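Local structure of 1,3,6,8-tetrahydroxynaphthalene synthase (Streptomyces coelicolor, 1U0M) at residues T67-Y80 / A172-D184. The protein condenses five malonyl-CoA units into a pentaketide and cyclises it to 1,3,6,8-tetrahydroxynaphthalene, a precursor in melanin biosynthesis, acting as a homodimeric type III polyketide synthase. Numbering follows the deposited sequence.
Sequences TLEHPGFEDRNKVY and ACEFCSLCYQPTD
Y80 and F175 meet at the apolar centre of this contact, where, in the thiolase fold of a type III polyketide synthase, the start of helix 73-99 and the residues leading into it pack on strand 167-175, the 3-10 turn after it and the loop beyond. Y80 CD2 lies 3.4 Å from F175 CD1, and the ring planes stand at 71°, an oblique pairing with the side chains crossing at about a right angle. With chi1 of Y80 at 171°, CG stands opposite the backbone N and the ring runs roughly along the strand, where its OH hydrogen-bonds S113. On the same helix, V79 CG1, from the residue before Y80, and the aliphatic part of R76, a turn earlier, adjoin L178; R76 CG is 3.9 Å from L178 CD1. Farther out, the Y180 ring receives L68 O at its edge, 3.4 Å from Y180 CE2, while P182 N lies over one face toward the rim; the Y180 OH hydrogen-bonds R36.

At the polar edge, R76, its chain bent at chi2 to reach Y180, grips Y180 O end-on with two nitrogens, NH2 at 2.8 Å and NH1 at 3.0 Å. The oxygen is only 5° out of the guanidinium plane, although both donors are tilted from the carbonyl plane. The H70 ring covers a guanidinium face, with R76 NH1 over the ring centre, so the group is fixed both in its plane and from above. A leucine in place of R76 would probably leave Y180 O without both donors and the H70 ring without the flat group it rests on, freeing the loop after the strand to shift. Beside this clamp, a water bridges the two backbones, 2.8 Å from T67 O and 2.7 Å from S177 O.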
loop_
_atom_site.group_PDB
_atom_site.type_symbol
_atom_site.label_atom_id
_atom_site.label_comp_id
_atom_site.label_asym_id
_atom_site.label_seq_id
_atom_site.Cartn_x
_atom_site.Cartn_y
_atom_site.Cartn_z
ATOM N N THR A 67 -26.357 -1.586 7.134
ATOM C CA THR A 67 -25.094 -2.309 7.214
ATOM C C THR A 67 -25.292 -3.815 7.212
ATOM O O THR A 67 -24.386 -4.557 6.840
ATOM C CB THR A 67 -24.252 -1.886 8.446
ATOM O OG1 THR A 67 -23.676 -3.044 9.068
ATOM C CG2 THR A 67 -25.060 -1.157 9.405
ATOM N N LEU A 68 -26.480 -4.265 7.609
ATOM C CA LEU A 68 -26.789 -5.698 7.621
ATOM C C LEU A 68 -27.093 -6.198 6.204
ATOM O O LEU A 68 -26.971 -7.385 5.895
ATOM C CB LEU A 68 -27.974 -5.975 8.535
ATOM C CG LEU A 68 -27.771 -5.899 10.051
ATOM C CD1 LEU A 68 -29.126 -6.103 10.731
ATOM C CD2 LEU A 68 -26.778 -6.956 10.520
ATOM N N GLU A 69 -27.483 -5.272 5.339
ATOM C CA GLU A 69 -27.786 -5.599 3.954
ATOM C C GLU A 69 -26.504 -5.575 3.131
ATOM O O GLU A 69 -25.560 -4.841 3.438
ATOM C CB GLU A 69 -28.771 -4.581 3.366
ATOM C CG GLU A 69 -30.111 -4.529 4.066
ATOM C CD GLU A 69 -30.870 -5.843 3.980
ATOM O OE1 GLU A 69 -31.932 -5.969 4.636
ATOM O OE2 GLU A 69 -30.411 -6.749 3.251
ATOM N N HIS A 70 -26.461 -6.387 2.089
ATOM C CA HIS A 70 -25.292 -6.385 1.232
ATOM C C HIS A 70 -25.745 -6.042 -0.182
ATOM O O HIS A 70 -26.248 -6.897 -0.906
ATOM C CB HIS A 70 -24.574 -7.737 1.268
ATOM C CG HIS A 70 -23.202 -7.693 0.673
ATOM N ND1 HIS A 70 -22.190 -8.542 1.065
ATOM C CD2 HIS A 70 -22.682 -6.915 -0.306
ATOM C CE1 HIS A 70 -21.106 -8.290 0.354
ATOM N NE2 HIS A 70 -21.379 -7.308 -0.488
ATOM N N PRO A 71 -25.598 -4.761 -0.572
ATOM C CA PRO A 71 -25.971 -4.216 -1.886
ATOM C C PRO A 71 -24.937 -4.511 -2.961
ATOM O O PRO A 71 -25.032 -4.003 -4.081
ATOM C CB PRO A 71 -26.072 -2.722 -1.612
ATOM C CG PRO A 71 -24.925 -2.519 -0.638
ATOM C CD PRO A 71 -25.123 -3.686 0.321
ATOM N N GLY A 72 -23.950 -5.331 -2.611
ATOM C CA GLY A 72 -22.890 -5.669 -3.538
ATOM C C GLY A 72 -21.624 -4.891 -3.207
ATOM O O GLY A 72 -21.683 -3.800 -2.627
ATOM N N PHE A 73 -20.484 -5.448 -3.589
ATOM C CA PHE A 73 -19.170 -4.845 -3.337
ATOM C C PHE A 73 -19.046 -3.464 -3.998
ATOM O O PHE A 73 -18.455 -2.544 -3.426
ATOM C CB PHE A 73 -18.092 -5.810 -3.865
ATOM C CG PHE A 73 -16.680 -5.394 -3.572
ATOM C CD1 PHE A 73 -15.647 -5.789 -4.428
ATOM C CD2 PHE A 73 -16.363 -4.644 -2.448
ATOM C CE1 PHE A 73 -14.330 -5.443 -4.170
ATOM C CE2 PHE A 73 -15.047 -4.292 -2.185
ATOM C CZ PHE A 73 -14.027 -4.693 -3.047
ATOM N N GLU A 74 -19.598 -3.314 -5.204
ATOM C CA GLU A 74 -19.538 -2.028 -5.909
ATOM C C GLU A 74 -20.253 -0.947 -5.093
ATOM O O GLU A 74 -19.687 0.112 -4.838
ATOM C CB GLU A 74 -20.159 -2.134 -7.313
ATOM C CG GLU A 74 -20.274 -0.781 -8.030
ATOM C CD GLU A 74 -20.627 -0.879 -9.518
ATOM O OE1 GLU A 74 -21.148 -1.929 -9.958
ATOM O OE2 GLU A 74 -20.394 0.122 -10.243
ATOM N N ASP A 75 -21.485 -1.203 -4.667
ATOM C CA ASP A 75 -22.198 -0.206 -3.862
ATOM C C ASP A 75 -21.539 -0.013 -2.491
ATOM O O ASP A 75 -21.430 1.105 -1.995
ATOM C CB ASP A 75 -23.682 -0.593 -3.691
ATOM C CG ASP A 75 -24.519 -0.301 -4.945
ATOM O OD1 ASP A 75 -23.935 0.165 -5.958
ATOM O OD2 ASP A 75 -25.757 -0.541 -4.918
ATOM N N ARG A 76 -21.090 -1.107 -1.886
ATOM C CA ARG A 76 -20.422 -1.048 -0.587
ATOM C C ARG A 76 -19.203 -0.129 -0.733
ATOM O O ARG A 76 -19.004 0.790 0.048
ATOM C CB ARG A 76 -19.949 -2.458 -0.170
ATOM C CG ARG A 76 -20.335 -2.912 1.245
ATOM C CD ARG A 76 -21.737 -3.459 1.254
ATOM N NE ARG A 76 -22.205 -4.054 2.509
ATOM C CZ ARG A 76 -21.681 -5.130 3.107
ATOM N NH1 ARG A 76 -20.632 -5.757 2.602
ATOM N NH2 ARG A 76 -22.267 -5.633 4.189
ATOM N N ASN A 77 -18.385 -0.373 -1.750
ATOM C CA ASN A 77 -17.190 0.440 -1.931
ATOM C C ASN A 77 -17.529 1.902 -2.245
ATOM O O ASN A 77 -16.743 2.807 -1.946
ATOM C CB ASN A 77 -16.305 -0.156 -3.024
ATOM C CG ASN A 77 -14.843 0.137 -2.796
ATOM O OD1 ASN A 77 -14.235 -0.384 -1.861
ATOM N ND2 ASN A 77 -14.270 0.989 -3.637
ATOM N N LYS A 78 -18.694 2.129 -2.854
ATOM C CA LYS A 78 -19.140 3.490 -3.145
ATOM C C LYS A 78 -19.390 4.149 -1.784
ATOM O O LYS A 78 -18.968 5.278 -1.539
ATOM C CB LYS A 78 -20.440 3.486 -3.959
ATOM C CG LYS A 78 -20.305 4.018 -5.385
ATOM C CD LYS A 78 -19.777 2.958 -6.325
ATOM C CE LYS A 78 -20.908 2.109 -6.870
ATOM N NZ LYS A 78 -21.715 2.831 -7.897
ATOM N N VAL A 79 -20.067 3.436 -0.885
ATOM C CA VAL A 79 -20.317 3.991 0.443
ATOM C C VAL A 79 -18.987 4.318 1.122
ATOM O O VAL A 79 -18.862 5.338 1.801
ATOM C CB VAL A 79 -21.063 3.014 1.333
ATOM C CG1 VAL A 79 -21.283 3.638 2.701
ATOM C CG2 VAL A 79 -22.370 2.621 0.675
ATOM N N TYR A 80 -17.997 3.448 0.917
ATOM C CA TYR A 80 -16.683 3.635 1.503
ATOM C C TYR A 80 -16.078 4.976 1.128
ATOM O O TYR A 80 -15.697 5.729 2.014
ATOM C CB TYR A 80 -15.747 2.473 1.114
ATOM C CG TYR A 80 -14.288 2.681 1.496
ATOM C CD1 TYR A 80 -13.360 3.134 0.557
ATOM C CD2 TYR A 80 -13.854 2.498 2.809
ATOM C CE1 TYR A 80 -12.040 3.406 0.918
ATOM C CE2 TYR A 80 -12.536 2.770 3.182
ATOM C CZ TYR A 80 -11.634 3.225 2.231
ATOM O OH TYR A 80 -10.331 3.510 2.592
ATOM N N ALA A 172 -5.601 7.071 9.374
ATOM C CA ALA A 172 -6.147 5.725 9.421
ATOM C C ALA A 172 -7.661 5.837 9.218
ATOM O O ALA A 172 -8.345 6.541 9.949
ATOM C CB ALA A 172 -5.829 5.088 10.765
ATOM N N CYS A 173 -8.182 5.148 8.214
ATOM C CA CYS A 173 -9.612 5.188 7.935
ATOM C C CYS A 173 -10.120 3.759 7.844
ATOM O O CYS A 173 -9.761 3.031 6.926
ATOM C CB CYS A 173 -9.867 5.926 6.619
ATOM S SG CYS A 173 -11.596 6.260 6.284
ATOM N N GLU A 174 -10.957 3.357 8.789
ATOM C CA GLU A 174 -11.460 1.993 8.796
ATOM C C GLU A 174 -12.969 1.868 8.996
ATOM O O GLU A 174 -13.508 2.214 10.050
ATOM C CB GLU A 174 -10.710 1.190 9.866
ATOM C CG GLU A 174 -9.185 1.229 9.710
ATOM C CD GLU A 174 -8.673 0.356 8.559
ATOM O OE1 GLU A 174 -9.477 0.042 7.652
ATOM O OE2 GLU A 174 -7.470 -0.011 8.558
ATOM N N PHE A 175 -13.644 1.361 7.966
ATOM C CA PHE A 175 -15.089 1.154 7.995
ATOM C C PHE A 175 -15.305 -0.358 7.918
ATOM O O PHE A 175 -15.802 -0.882 6.904
ATOM C CB PHE A 175 -15.731 1.833 6.779
ATOM C CG PHE A 175 -15.529 3.327 6.722
ATOM C CD1 PHE A 175 -15.381 3.971 5.493
ATOM C CD2 PHE A 175 -15.525 4.096 7.886
ATOM C CE1 PHE A 175 -15.233 5.361 5.417
ATOM C CE2 PHE A 175 -15.378 5.492 7.824
ATOM C CZ PHE A 175 -15.233 6.124 6.586
ATOM N N CYS A 176 -14.968 -1.054 9.002
ATOM C CA CYS A 176 -15.057 -2.518 9.021
ATOM C C CYS A 176 -16.461 -3.043 8.763
ATOM O O CYS A 176 -16.624 -4.147 8.270
ATOM C CB CYS A 176 -14.516 -3.086 10.347
ATOM S SG CYS A 176 -12.790 -2.635 10.732
ATOM N N SER A 177 -17.468 -2.250 9.102
ATOM C CA SER A 177 -18.843 -2.648 8.887
ATOM C C SER A 177 -19.117 -2.878 7.412
ATOM O O SER A 177 -20.044 -3.590 7.059
ATOM C CB SER A 177 -19.790 -1.571 9.406
ATOM O OG SER A 177 -19.614 -0.367 8.687
ATOM N N LEU A 178 -18.317 -2.261 6.548
ATOM C CA LEU A 178 -18.501 -2.416 5.106
ATOM C C LEU A 178 -17.897 -3.712 4.578
ATOM O O LEU A 178 -17.840 -3.941 3.376
ATOM C CB LEU A 178 -17.916 -1.213 4.362
ATOM C CG LEU A 178 -18.739 0.076 4.530
ATOM C CD1 LEU A 178 -20.183 -0.186 4.090
ATOM C CD2 LEU A 178 -18.741 0.526 5.984
ATOM N N CYS A 179 -17.445 -4.558 5.492
ATOM C CA CYS A 179 -16.878 -5.838 5.123
ATOM C C CYS A 179 -17.716 -6.936 5.746
ATOM O O CYS A 179 -17.298 -8.075 5.810
ATOM C CB CYS A 179 -15.419 -5.936 5.574
ATOM S SG CYS A 179 -14.283 -4.941 4.558
ATOM N N TYR A 180 -18.914 -6.584 6.203
ATOM C CA TYR A 180 -19.823 -7.568 6.793
ATOM C C TYR A 180 -20.331 -8.472 5.671
ATOM O O TYR A 180 -20.841 -7.977 4.663
ATOM C CB TYR A 180 -21.009 -6.870 7.467
ATOM C CG TYR A 180 -22.105 -7.827 7.890
ATOM C CD1 TYR A 180 -21.867 -8.822 8.854
ATOM C CD2 TYR A 180 -23.356 -7.781 7.288
ATOM C CE1 TYR A 180 -22.858 -9.747 9.190
ATOM C CE2 TYR A 180 -24.347 -8.694 7.615
ATOM C CZ TYR A 180 -24.094 -9.675 8.561
ATOM O OH TYR A 180 -25.069 -10.597 8.846
ATOM N N GLN A 181 -20.198 -9.788 5.845
ATOM C CA GLN A 181 -20.629 -10.760 4.836
ATOM C C GLN A 181 -21.646 -11.757 5.382
ATOM O O GLN A 181 -21.272 -12.783 5.967
ATOM C CB GLN A 181 -19.432 -11.548 4.303
ATOM C CG GLN A 181 -18.247 -10.711 3.876
ATOM C CD GLN A 181 -18.435 -9.999 2.543
ATOM O OE1 GLN A 181 -17.606 -9.181 2.167
ATOM N NE2 GLN A 181 -19.503 -10.323 1.825
ATOM N N PRO A 182 -22.944 -11.494 5.162
ATOM C CA PRO A 182 -24.027 -12.368 5.632
ATOM C C PRO A 182 -23.742 -13.841 5.360
ATOM O O PRO A 182 -24.134 -14.719 6.138
ATOM C CB PRO A 182 -25.231 -11.873 4.843
ATOM C CG PRO A 182 -24.940 -10.439 4.660
ATOM C CD PRO A 182 -23.484 -10.428 4.300
ATOM N N THR A 183 -23.054 -14.094 4.253
ATOM C CA THR A 183 -22.699 -15.444 3.837
ATOM C C THR A 183 -21.709 -16.193 4.735
ATOM O O THR A 183 -21.744 -17.418 4.791
ATOM C CB THR A 183 -22.125 -15.434 2.406
ATOM O OG1 THR A 183 -20.984 -14.575 2.360
ATOM C CG2 THR A 183 -23.159 -14.928 1.419
ATOM N N ASP A 184 -20.806 -15.477 5.406
ATOM C CA ASP A 184 -19.828 -16.118 6.284
ATOM C C ASP A 184 -20.564 -16.615 7.538
ATOM O O ASP A 184 -20.986 -15.817 8.383
ATOM C CB ASP A 184 -18.714 -15.126 6.651
ATOM C CG ASP A 184 -17.782 -14.820 5.471
ATOM O OD1 ASP A 184 -16.925 -13.913 5.575
ATOM O OD2 ASP A 184 -17.900 -15.494 4.435
HETATM O O HOH W 1 -22.283 -3.009 5.720
#